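Local coordinates for protein concanavalin B (Canavalia ensiformis, PDB 6CAF) that may act as a carbohydrate-binding seed protein, having the chitinase-like fold of glycosyl hydrolase family 18, at residues G150-I155 / Y208-F213; E72-L75 / P81-G84; Q293-K296 / Y300-N303. One frame throughout, in Å; residues are numbered along the deposited sequence.

Contact 1: G150-I155 / Y208-F213; sequences GIHFDI and YIFVRF
His-152 and Phe-210, together with Asp-154 and Arg-212, make a buried contact of side chains inside the TIM barrel, between two strands that are not sheet partners. No hydrogen bond crosses it. CE1 of His-152 lies 3.7 Å from CD1 of Phe-210, with the ring planes at 89° and the centroids 5.4 Å apart. With CG anti to the backbone N (chi1 179°), the imidazole of His-152 reaches inward, and its rotation is fixed on both sides: ND1 bonds to Ser-185 and NE2 to Tyr-35. The second pair is a long salt bridge, Asp-154 OD1 to Arg-212 NE at 3.8 Å. The oxygen stands well out of the guanidinium plane, so charge alone links them; NE is hydrogen-bonded to the carbonyl of Ala-187, while OD1 of Asp-154 accepts from Gln-156. Segment 150-155 spans most of the family's DxxDxDxE motif in altered form, with His-152 at its second aspartate and Gln-156 where active chitinases have the catalytic glutamate, which is consistent with binding rather than hydrolysis. Strand 183-186 runs between the two strands in the sheet, strand 247-252 flanks 208-212 on its other side, and helices 164-178 and 227-239 pack against their outer side chains.

Contact 2: E72-L75 / P81-G84; sequences ELEL and PSVG
Glu-74 reaches Ser-82 through a chain that leaves with CG anti to the carbonyl carbon (chi1 -71°) and then bends sharply at chi2 (-95°), which turns the carboxylate onto the start of segment 81-84. Ser-82 answers with OG held between its own N and carbonyl carbon. Two donors of Ser-82 meet the two oxygens. Ser-82 N lies 3.0 Å from Glu-74 OE2, which accepts on its syn lone pair. The same N-H sends a weak second branch to the other oxygen. Ser-82 OG donates to Glu-74 OE1 at 2.7 Å, approaching from above the carboxylate plane. The ring of Pro-81 closes one flank, its CD 3.2 Å from Glu-74 OE2, and Pro-81 N has no hydrogen to offer. Farther along, CG2 of Val-83 rests 4.0 Å from the carbonyl O of Leu-75. With an alanine here instead of Glu-74, the amide and hydroxyl of Ser-82 would probably lose these acceptors, and a gap would open beside the proline ring. Lys-63 of strand 55-64 also touches Glu-74, while the Cys-79 to Cys-87 disulfide brackets segment 81-84. A carboxylate thus ties together two parts of the long loop between strand 55-64 and helix 91-99, an elaboration of the beta-alpha loops of the TIM barrel.

Contact 3: Q293-K296 / Y300-N303; sequences QADK and YSTN
Asp-295 and Ser-301 are joined by two direct hydrogen bonds, one for each carboxylate oxygen. The backbone N of Ser-301 donates to Asp-295 OD1 at 2.8 Å and almost straight (172°), and OD1 accepts on its syn lone pair. The hydroxyl OG of Ser-301 donates a hydrogen bond to OD2 of Asp-295 at 2.6 Å, also on the syn side and close to the carboxylate plane. The side chain of Asp-295 meets this pair of donors because CG is anti to the backbone N (chi1 -165°), which sends the carboxylate toward the first turn of helix 300-308. A water adds an indirect link: it donates to Asp-295 OD1 at 3.0 Å and accepts from the backbone N of Thr-302 at 3.1 Å. Van der Waals contact completes the interface, with CB of Tyr-300 3.2 Å from OD1 of Asp-295, while the tyrosine ring leads away to helix 266-273 and its OH is hydrogen-bonded to the carbonyl O of Ile-264. Outside the segments, Tyr-53 bonds to OD2 of Asp-295, and Asn-52 bonds to OG of Ser-301. The carboxylate is therefore buried but well supplied with donors, and these, with the amino end of the helix it faces, would probably favour its charged form and tie helix 292-298 to the start of helix 300-308.

Contact 1 lies in the core of the barrel, its centre about 4 Å from the centre of the chain, whereas the centre of contact 3, also buried, is about 16 Å out and that of contact 2, near the surface, about 21 Å. None of them touches another, and no strand or helix is shared between them: contact 1 joins two strands, contact 2 two parts of one loop, contact 3 two successive helices. The chemistry follows the setting. Inside the barrel, an aromatic pair and a long salt bridge span the contact, and no hydrogen bond crosses it. In the two outer contacts an acidic side chain instead grips the amide and hydroxyl of a serine six or eight residues farther along the chain.

Contact 1: G150-I155 / Y208-F213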
# COMPACT_ATOMS: atom_id res chain seq x y z
N GLY A 150 -8.38 -4.81 3.55
CA GLY A 150 -7.43 -5.52 2.74
C GLY A 150 -6.09 -5.73 3.41
O GLY A 150 -5.82 -5.22 4.48
N ILE A 151 -5.25 -6.50 2.71
CA ILE A 151 -3.88 -6.78 3.10
C ILE A 151 -3.00 -6.30 1.96
O ILE A 151 -3.23 -6.67 0.78
CB ILE A 151 -3.63 -8.29 3.35
CG1 ILE A 151 -4.56 -8.83 4.43
CG2 ILE A 151 -2.17 -8.54 3.67
CD1 ILE A 151 -4.41 -8.27 5.82
N HIS A 152 -1.99 -5.49 2.32
CA HIS A 152 -1.08 -4.88 1.37
C HIS A 152 0.32 -5.47 1.53
O HIS A 152 0.90 -5.46 2.61
CB HIS A 152 -1.07 -3.39 1.61
CG HIS A 152 -0.16 -2.61 0.74
ND1 HIS A 152 -0.27 -2.61 -0.62
CD2 HIS A 152 0.79 -1.71 1.05
CE1 HIS A 152 0.59 -1.74 -1.12
NE2 HIS A 152 1.23 -1.18 -0.12
N PHE A 153 0.84 -6.02 0.44
CA PHE A 153 2.13 -6.70 0.43
C PHE A 153 3.24 -5.70 0.06
O PHE A 153 3.60 -5.55 -1.11
CB PHE A 153 2.12 -7.83 -0.60
CG PHE A 153 1.41 -9.09 -0.21
CD1 PHE A 153 0.10 -9.09 0.22
CD2 PHE A 153 2.06 -10.31 -0.37
CE1 PHE A 153 -0.53 -10.27 0.51
CE2 PHE A 153 1.41 -11.49 -0.13
CZ PHE A 153 0.13 -11.47 0.33
N ASP A 154 3.81 -5.04 1.06
CA ASP A 154 4.89 -4.07 0.81
C ASP A 154 6.23 -4.79 1.02
O ASP A 154 6.99 -4.51 1.96
CB ASP A 154 4.74 -2.82 1.67
CG ASP A 154 5.52 -1.65 1.16
OD1 ASP A 154 6.38 -1.81 0.28
OD2 ASP A 154 5.31 -0.54 1.71
N ILE A 155 6.48 -5.75 0.15
CA ILE A 155 7.56 -6.68 0.36
C ILE A 155 8.81 -6.13 -0.32
O ILE A 155 9.10 -6.43 -1.48
CB ILE A 155 7.19 -8.08 -0.14
CG1 ILE A 155 5.84 -8.55 0.47
CG2 ILE A 155 8.30 -9.08 0.13
CD1 ILE A 155 5.75 -8.45 1.96
N TYR A 208 -4.91 -4.72 -6.58
CA TYR A 208 -4.26 -3.46 -6.86
C TYR A 208 -2.75 -3.63 -6.79
O TYR A 208 -2.25 -4.34 -5.90
CB TYR A 208 -4.61 -2.40 -5.82
CG TYR A 208 -6.04 -2.04 -5.66
CD1 TYR A 208 -6.86 -1.86 -6.74
CD2 TYR A 208 -6.53 -1.74 -4.40
CE1 TYR A 208 -8.20 -1.45 -6.57
CE2 TYR A 208 -7.82 -1.28 -4.20
CZ TYR A 208 -8.68 -1.18 -5.29
OH TYR A 208 -9.97 -0.73 -5.05
N ILE A 209 -2.05 -2.94 -7.68
CA ILE A 209 -0.60 -2.90 -7.67
C ILE A 209 -0.17 -1.44 -7.56
O ILE A 209 -0.54 -0.61 -8.40
CB ILE A 209 -0.01 -3.51 -8.95
CG1 ILE A 209 -0.53 -4.93 -9.19
CG2 ILE A 209 1.50 -3.45 -8.93
CD1 ILE A 209 -0.05 -5.93 -8.19
N PHE A 210 0.58 -1.14 -6.51
CA PHE A 210 1.10 0.18 -6.22
C PHE A 210 2.60 0.19 -6.55
O PHE A 210 3.41 -0.27 -5.75
CB PHE A 210 0.87 0.50 -4.74
CG PHE A 210 -0.57 0.62 -4.36
CD1 PHE A 210 -1.32 -0.48 -4.00
CD2 PHE A 210 -1.20 1.85 -4.37
CE1 PHE A 210 -2.64 -0.36 -3.64
CE2 PHE A 210 -2.53 1.98 -4.02
CZ PHE A 210 -3.27 0.86 -3.69
N VAL A 211 2.95 0.63 -7.74
CA VAL A 211 4.32 0.52 -8.19
C VAL A 211 5.14 1.66 -7.59
O VAL A 211 4.78 2.83 -7.74
CB VAL A 211 4.37 0.57 -9.71
CG1 VAL A 211 5.82 0.46 -10.19
CG2 VAL A 211 3.56 -0.56 -10.33
N ARG A 212 6.25 1.31 -6.95
CA ARG A 212 7.07 2.31 -6.26
C ARG A 212 8.05 2.97 -7.22
O ARG A 212 9.14 2.46 -7.47
CB ARG A 212 7.79 1.67 -5.08
CG ARG A 212 6.85 1.18 -4.01
CD ARG A 212 7.55 0.64 -2.78
NE ARG A 212 7.95 -0.72 -2.97
CZ ARG A 212 9.18 -1.15 -3.18
NH1 ARG A 212 10.19 -0.32 -3.23
NH2 ARG A 212 9.38 -2.44 -3.35
N PHE A 213 7.61 4.09 -7.76
CA PHE A 213 8.40 4.83 -8.74
C PHE A 213 9.34 5.81 -8.04
O PHE A 213 9.29 7.02 -8.25
CB PHE A 213 7.48 5.59 -9.73
CG PHE A 213 6.70 4.70 -10.67
CD1 PHE A 213 7.31 4.11 -11.76
CD2 PHE A 213 5.37 4.47 -10.48
CE1 PHE A 213 6.59 3.33 -12.64
CE2 PHE A 213 4.66 3.70 -11.35
CZ PHE A 213 5.28 3.09 -12.41

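Contact 2: E72-L75 / P81-G84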
# COMPACT_ATOMS: atom_id res chain seq x y z
N GLU A 72 3.05 -9.87 16.31
CA GLU A 72 2.64 -8.70 17.05
C GLU A 72 2.88 -7.43 16.28
O GLU A 72 3.89 -7.29 15.57
CB GLU A 72 3.38 -8.65 18.38
CG GLU A 72 2.92 -7.48 19.24
CD GLU A 72 1.46 -7.60 19.74
OE1 GLU A 72 0.45 -7.32 19.01
OE2 GLU A 72 1.33 -7.97 20.92
N LEU A 73 1.93 -6.51 16.38
CA LEU A 73 2.03 -5.26 15.68
C LEU A 73 2.73 -4.21 16.54
O LEU A 73 2.37 -4.00 17.70
CB LEU A 73 0.63 -4.80 15.27
CG LEU A 73 0.60 -3.54 14.38
CD1 LEU A 73 1.21 -3.83 13.02
CD2 LEU A 73 -0.82 -3.09 14.24
N GLU A 74 3.72 -3.56 15.96
CA GLU A 74 4.40 -2.45 16.60
C GLU A 74 4.46 -1.31 15.58
O GLU A 74 5.07 -1.44 14.53
CB GLU A 74 5.82 -2.84 16.97
CG GLU A 74 5.93 -3.82 18.13
CD GLU A 74 6.14 -3.15 19.48
OE1 GLU A 74 6.02 -1.92 19.60
OE2 GLU A 74 6.44 -3.89 20.41
N LEU A 75 3.81 -0.22 15.92
CA LEU A 75 3.81 0.98 15.09
C LEU A 75 4.69 2.00 15.80
O LEU A 75 4.41 2.36 16.96
CB LEU A 75 2.38 1.50 14.92
CG LEU A 75 1.41 0.54 14.22
CD1 LEU A 75 0.07 1.22 14.03
CD2 LEU A 75 1.97 0.05 12.89
N PRO A 81 3.66 -3.29 22.30
CA PRO A 81 4.22 -3.56 23.63
C PRO A 81 5.39 -2.66 23.95
O PRO A 81 5.55 -2.23 25.08
CB PRO A 81 4.70 -5.01 23.54
CG PRO A 81 4.02 -5.61 22.38
CD PRO A 81 3.50 -4.51 21.50
N SER A 82 6.25 -2.40 22.98
CA SER A 82 7.44 -1.64 23.27
C SER A 82 7.13 -0.16 23.57
O SER A 82 7.89 0.50 24.24
CB SER A 82 8.47 -1.78 22.14
OG SER A 82 8.10 -0.98 21.06
N VAL A 83 6.02 0.33 23.07
CA VAL A 83 5.59 1.71 23.26
C VAL A 83 4.77 1.88 24.55
O VAL A 83 4.73 2.95 25.16
CB VAL A 83 4.70 2.15 22.06
CG1 VAL A 83 4.13 3.54 22.28
CG2 VAL A 83 5.48 2.08 20.76
N GLY A 84 4.06 0.84 24.94
CA GLY A 84 3.24 0.92 26.15
C GLY A 84 1.81 1.39 25.94
O GLY A 84 1.07 1.61 26.89

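Contact 3: Q293-K296 / Y300-N303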
# COMPACT_ATOMS: atom_id res chain seq x y z
N GLN A 293 3.16 11.63 7.11
CA GLN A 293 3.96 12.73 7.64
C GLN A 293 4.41 13.66 6.53
O GLN A 293 4.29 14.90 6.64
CB GLN A 293 5.20 12.17 8.37
CG GLN A 293 6.18 13.22 8.85
CD GLN A 293 7.46 12.70 9.44
OE1 GLN A 293 7.69 11.51 9.55
NE2 GLN A 293 8.32 13.63 9.84
N ALA A 294 4.98 13.09 5.47
CA ALA A 294 5.48 13.91 4.40
C ALA A 294 4.37 14.66 3.68
O ALA A 294 4.54 15.82 3.27
CB ALA A 294 6.29 13.06 3.44
N ASP A 295 3.21 14.00 3.54
CA ASP A 295 2.07 14.63 2.88
C ASP A 295 1.56 15.82 3.70
O ASP A 295 1.28 16.89 3.15
CB ASP A 295 0.97 13.61 2.68
CG ASP A 295 -0.09 14.04 1.71
OD1 ASP A 295 0.14 14.98 0.94
OD2 ASP A 295 -1.17 13.40 1.69
N LYS A 296 1.53 15.65 5.02
CA LYS A 296 1.16 16.77 5.89
C LYS A 296 2.13 17.94 5.77
O LYS A 296 1.74 19.10 5.84
CB LYS A 296 1.21 16.32 7.38
CG LYS A 296 0.06 15.50 7.83
CD LYS A 296 0.44 14.55 8.94
CE LYS A 296 1.06 15.27 10.11
NZ LYS A 296 0.01 16.14 10.73
N TYR A 300 0.90 17.69 -0.43
CA TYR A 300 0.90 17.03 -1.73
C TYR A 300 -0.52 16.61 -2.18
O TYR A 300 -1.00 17.02 -3.23
CB TYR A 300 1.86 15.82 -1.68
CG TYR A 300 2.28 15.31 -3.04
CD1 TYR A 300 1.41 14.60 -3.85
CD2 TYR A 300 3.52 15.54 -3.50
CE1 TYR A 300 1.83 14.15 -5.10
CE2 TYR A 300 3.94 15.08 -4.73
CZ TYR A 300 3.10 14.40 -5.53
OH TYR A 300 3.54 13.94 -6.75
N SER A 301 -1.19 15.78 -1.38
CA SER A 301 -2.48 15.32 -1.80
C SER A 301 -3.50 16.45 -1.87
O SER A 301 -4.37 16.44 -2.73
CB SER A 301 -3.01 14.18 -0.92
OG SER A 301 -3.12 14.56 0.45
N THR A 302 -3.40 17.43 -0.98
CA THR A 302 -4.30 18.55 -1.04
C THR A 302 -4.21 19.25 -2.39
O THR A 302 -5.22 19.63 -3.01
CB THR A 302 -4.01 19.49 0.13
OG1 THR A 302 -4.43 18.81 1.32
CG2 THR A 302 -4.79 20.76 0.00
N ASN A 303 -2.98 19.44 -2.87
CA ASN A 303 -2.77 20.10 -4.14
C ASN A 303 -3.19 19.35 -5.35
O ASN A 303 -3.79 19.81 -6.29
CB ASN A 303 -1.35 20.56 -4.26
CG ASN A 303 -1.09 21.79 -3.43
OD1 ASN A 303 -1.88 22.72 -3.45
ND2 ASN A 303 -0.02 21.78 -2.70
O HOH W 1 -1.77 17.12 1.67